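Local structure of glucoamylase (Thermoanaerobacterium thermosaccharolyticum, 1LF6) at residues A[442-445]-A[446-449]; A[494-498]-A[499-503]. The protein hydrolyses terminal alpha-1,4-linked glucose residues successively from the non-reducing ends of glucan chains, releasing beta-D-glucose, as a family 15 glycosidase. All coordinates share one frame; numbering follows the deposited sequence.

Contact 1: A[442-445]-A[446-449]; sequences GYSP and ATMA. With SO4 (sulfate ion), chain C.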
loop_
_atom_site.group_PDB
_atom_site.type_symbol
_atom_site.label_atom_id
_atom_site.label_comp_id
_atom_site.label_asym_id
_atom_site.label_seq_id
_atom_site.Cartn_x
_atom_site.Cartn_y
_atom_site.Cartn_z
ATOM N N GLY A 442 12.680 24.338 1.128
ATOM C CA GLY A 442 12.469 25.649 1.707
ATOM C C GLY A 442 11.948 25.526 3.123
ATOM O O GLY A 442 12.187 24.520 3.794
ATOM N N TYR A 443 11.234 26.548 3.577
ATOM C CA TYR A 443 10.670 26.549 4.918
ATOM C C TYR A 443 9.214 26.121 4.834
ATOM O O TYR A 443 8.379 26.812 4.245
ATOM C CB TYR A 443 10.808 27.942 5.540
ATOM C CG TYR A 443 12.246 28.393 5.581
ATOM C CD1 TYR A 443 12.759 29.259 4.614
ATOM C CD2 TYR A 443 13.119 27.892 6.548
ATOM C CE1 TYR A 443 14.112 29.611 4.607
ATOM C CE2 TYR A 443 14.468 28.232 6.549
ATOM C CZ TYR A 443 14.959 29.088 5.578
ATOM O OH TYR A 443 16.298 29.395 5.568
ATOM N N SER A 444 8.934 24.959 5.415
ATOM C CA SER A 444 7.603 24.360 5.416
ATOM C C SER A 444 7.028 24.274 6.821
ATOM O O SER A 444 7.687 23.774 7.733
ATOM C CB SER A 444 7.688 22.948 4.834
ATOM O OG SER A 444 6.563 22.171 5.208
ATOM N N PRO A 445 5.793 24.763 7.020
ATOM C CA PRO A 445 5.244 24.669 8.376
ATOM C C PRO A 445 5.155 23.224 8.875
ATOM O O PRO A 445 5.465 22.951 10.033
ATOM C CB PRO A 445 3.876 25.362 8.261
ATOM C CG PRO A 445 3.582 25.377 6.792
ATOM C CD PRO A 445 4.922 25.573 6.148
ATOM N N ALA A 446 4.758 22.300 8.003
ATOM C CA ALA A 446 4.657 20.895 8.393
ATOM C C ALA A 446 6.026 20.350 8.767
ATOM O O ALA A 446 6.180 19.716 9.809
ATOM C CB ALA A 446 4.061 20.063 7.258
ATOM N N THR A 447 7.021 20.591 7.919
ATOM C CA THR A 447 8.378 20.113 8.190
ATOM C C THR A 447 8.960 20.759 9.453
ATOM O O THR A 447 9.543 20.075 10.296
ATOM C CB THR A 447 9.318 20.401 7.009
ATOM O OG1 THR A 447 8.825 19.735 5.839
ATOM C CG2 THR A 447 10.729 19.913 7.315
ATOM N N MET A 448 8.816 22.072 9.585
ATOM C CA MET A 448 9.326 22.750 10.769
ATOM C C MET A 448 8.620 22.266 12.040
ATOM O O MET A 448 9.228 22.229 13.109
ATOM C CB MET A 448 9.177 24.260 10.630
ATOM C CG MET A 448 10.125 24.862 9.597
ATOM S SD MET A 448 10.051 26.642 9.593
ATOM C CE MET A 448 11.040 27.026 11.026
ATOM N N ALA A 449 7.343 21.901 11.922
ATOM C CA ALA A 449 6.597 21.402 13.074
ATOM C C ALA A 449 7.246 20.107 13.534
ATOM O O ALA A 449 7.430 19.875 14.733
ATOM C CB ALA A 449 5.129 21.150 12.706
HETATM S S SO4 C . 17.236 31.757 2.823
HETATM O O1 SO4 C . 16.559 30.547 2.316
HETATM O O2 SO4 C . 18.494 31.966 2.070
HETATM O O3 SO4 C . 16.359 32.932 2.640
HETATM O O4 SO4 C . 17.541 31.594 4.258
#
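Ser-444 reaches forward with its hydroxyl over the first turn of the helix that follows it, where Ser-444 OG accepts from the backbone N of Thr-447 at 3.2 Å, with an N-H...O angle of 176°. This is an N-cap bond, and the torsion explains it: with OG opposite the serine's own N (chi1 161°), the oxygen meets an amide of the first turn, which lacks a helical carbonyl partner. A serine is short enough to do this without crowding the helix, and CB of Ser-444 also packs 3.7 Å from CB of Thr-447. The carbonyl of the same residue serves the next amide, Met-448 N to Ser-444 O at 2.8 Å, and Pro-445 O then receives Ala-449 N at 2.9 Å. Helix 445-464, in the region of the family 15 (alpha/alpha) barrel, starts with a proline, which suits a first turn because it has no amide hydrogen to leave without an acceptor. Met-448 bends at its thioether and runs back along the incoming loop, bringing Met-448 SD to 4.3 Å from CB of Tyr-443. The ring of Tyr-443 extends to a sulfate ion, and Tyr-443 OH donates to sulfate O4 at 2.8 Å, in the ring plane; Lys-431 and Ser-509 also bind this ion, probably picked up from the crystallisation liquor. Further out, Leu-539 touches Pro-445 and Ala-449, while Thr-447 lies about 4 Å, side chain to side chain, from Glu-435, the probable proton acceptor.

Contact 2: A[494-498]-A[499-503]; sequences GPLGN and GQYYI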
loop_
_atom_site.group_PDB
_atom_site.type_symbol
_atom_site.label_atom_id
_atom_site.label_comp_id
_atom_site.label_asym_id
_atom_site.label_seq_id
_atom_site.Cartn_x
_atom_site.Cartn_y
_atom_site.Cartn_z
ATOM N N GLY A 494 -0.559 37.745 0.967
ATOM C CA GLY A 494 -0.967 36.765 -0.027
ATOM C C GLY A 494 -2.169 37.179 -0.863
ATOM O O GLY A 494 -3.007 37.942 -0.396
ATOM N N PRO A 495 -2.281 36.681 -2.106
ATOM C CA PRO A 495 -3.389 37.005 -3.010
ATOM C C PRO A 495 -4.708 36.326 -2.648
ATOM O O PRO A 495 -5.770 36.745 -3.103
ATOM C CB PRO A 495 -2.866 36.542 -4.365
ATOM C CG PRO A 495 -2.071 35.332 -4.001
ATOM C CD PRO A 495 -1.305 35.797 -2.772
ATOM N N LEU A 496 -4.639 35.280 -1.829
ATOM C CA LEU A 496 -5.841 34.547 -1.450
ATOM C C LEU A 496 -6.566 35.139 -0.251
ATOM O O LEU A 496 -5.941 35.663 0.669
ATOM C CB LEU A 496 -5.497 33.083 -1.166
ATOM C CG LEU A 496 -4.894 32.272 -2.315
ATOM C CD1 LEU A 496 -4.512 30.886 -1.824
ATOM C CD2 LEU A 496 -5.899 32.178 -3.458
ATOM N N GLY A 497 -7.895 35.045 -0.279
ATOM C CA GLY A 497 -8.726 35.552 0.801
ATOM C C GLY A 497 -8.280 36.880 1.378
ATOM O O GLY A 497 -8.005 37.834 0.644
ATOM N N ASN A 498 -8.201 36.936 2.706
ATOM C CA ASN A 498 -7.790 38.149 3.402
ATOM C C ASN A 498 -6.272 38.357 3.362
ATOM O O ASN A 498 -5.744 39.247 4.030
ATOM C CB ASN A 498 -8.279 38.109 4.853
ATOM C CG ASN A 498 -7.447 37.187 5.727
ATOM O OD1 ASN A 498 -6.625 36.410 5.236
ATOM N ND2 ASN A 498 -7.668 37.264 7.038
ATOM N N GLY A 499 -5.576 37.525 2.587
ATOM C CA GLY A 499 -4.130 37.647 2.449
ATOM C C GLY A 499 -3.273 37.184 3.620
ATOM O O GLY A 499 -2.052 37.311 3.583
ATOM N N GLN A 500 -3.906 36.630 4.647
ATOM C CA GLN A 500 -3.201 36.165 5.835
ATOM C C GLN A 500 -3.351 34.657 6.004
ATOM O O GLN A 500 -4.463 34.163 6.216
ATOM C CB GLN A 500 -3.763 36.868 7.066
ATOM C CG GLN A 500 -3.566 38.378 7.059
ATOM C CD GLN A 500 -4.629 39.103 7.860
ATOM O OE1 GLN A 500 -5.657 39.516 7.318
ATOM N NE2 GLN A 500 -4.400 39.244 9.159
ATOM N N TYR A 501 -2.236 33.934 5.918
ATOM C CA TYR A 501 -2.255 32.474 6.044
ATOM C C TYR A 501 -0.876 31.839 5.902
ATOM O O TYR A 501 0.041 32.440 5.340
ATOM C CB TYR A 501 -3.168 31.872 4.969
ATOM C CG TYR A 501 -2.905 32.387 3.560
ATOM C CD1 TYR A 501 -3.568 33.514 3.071
ATOM C CD2 TYR A 501 -2.001 31.737 2.709
ATOM C CE1 TYR A 501 -3.348 33.978 1.771
ATOM C CE2 TYR A 501 -1.773 32.195 1.409
ATOM C CZ TYR A 501 -2.457 33.316 0.946
ATOM O OH TYR A 501 -2.284 33.747 -0.351
ATOM N N TYR A 502 -0.728 30.625 6.426
ATOM C CA TYR A 502 0.524 29.895 6.273
ATOM C C TYR A 502 0.519 29.428 4.823
ATOM O O TYR A 502 -0.519 28.994 4.314
ATOM C CB TYR A 502 0.576 28.650 7.168
ATOM C CG TYR A 502 0.780 28.928 8.644
ATOM C CD1 TYR A 502 -0.265 28.783 9.553
ATOM C CD2 TYR A 502 2.020 29.349 9.126
ATOM C CE1 TYR A 502 -0.083 29.055 10.912
ATOM C CE2 TYR A 502 2.213 29.626 10.477
ATOM C CZ TYR A 502 1.154 29.480 11.366
ATOM O OH TYR A 502 1.338 29.796 12.696
ATOM N N ILE A 503 1.660 29.525 4.147
ATOM C CA ILE A 503 1.724 29.069 2.772
ATOM C C ILE A 503 2.296 27.657 2.774
ATOM O O ILE A 503 2.745 27.175 3.809
ATOM C CB ILE A 503 2.603 30.000 1.898
ATOM C CG1 ILE A 503 4.059 30.005 2.384
ATOM C CG2 ILE A 503 2.020 31.403 1.927
ATOM C CD1 ILE A 503 4.975 30.977 1.598
#
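Tyr-501 reaches back to the loop that precedes it and sets its phenol oxygen against Gly-494, Pro-495 and Leu-496. Tyr-501 OH accepts from the backbone N of Leu-496 at 3.2 Å and is also hydrogen-bonded to the carbonyl of Lys-529, tying the loop to a neighbouring one. The first torsion of Tyr-501 (chi1 49°) sets CG between the backbone N and the carbonyl carbon, from where the ring reaches the loop. CB of Leu-496 lies 3.7 Å from Tyr-501 CZ, the two side chains crossing at about a right angle, while Leu-496 O sits near the ring plane at its edge. Packing here is close: CA of Gly-494 is 3.3 Å from Tyr-501 OH, and a CB on that glycine would clash with it. A leucine in place of Tyr-501 would probably leave the Leu-496 amide and the Lys-529 carbonyl without their shared partner and free the loop to shift. Val-558 of helix 550-562 and Val-532 both touch Leu-496 and Tyr-501. Buried Gly-499 belongs to this tight part, since a CB there would strike the carbonyls of Gly-494 and Asn-498. Gly-494 N binds Gly-499 O at 3.0 Å, drawing the start of the loop onto the residue that ends the bend.

The solvent side is looser, with Gly-497 and Asn-498 exposed. There Asn-498 reaches forward so that Asn-498 OD1 takes the backbone N of Gln-500 at 2.8 Å, the donor standing 47° out of the amide's carbonyl plane. Gly-499 N bonds to Leu-496 O at 2.7 Å, closing a type II' beta turn with Gly-497, whose positive phi suits glycine, at its second position, within the loop linking antiparallel strands 490-491 and 501-502.

How the contacts relate
The centres of contacts 1 and 2 are about 17 Å apart, yet the two meet directly where CD of Pro-445 packs 3.6 Å from the carbonyl O of Ile-503. Helix 468-489 lies between them in the chain and touches both: Ile-485 and Thr-489 each meet a side chain of contact 1, Met-448 and Pro-445 respectively, and both meet Tyr-502 of contact 2. Their relation to catalysis differs. Contact 1 begins a helix beside the probable active site, the side chain of Thr-447 lying about 10 Å from that of Glu-438, the likely proton donor, whereas contact 2 shapes a loop away from the catalytic residues.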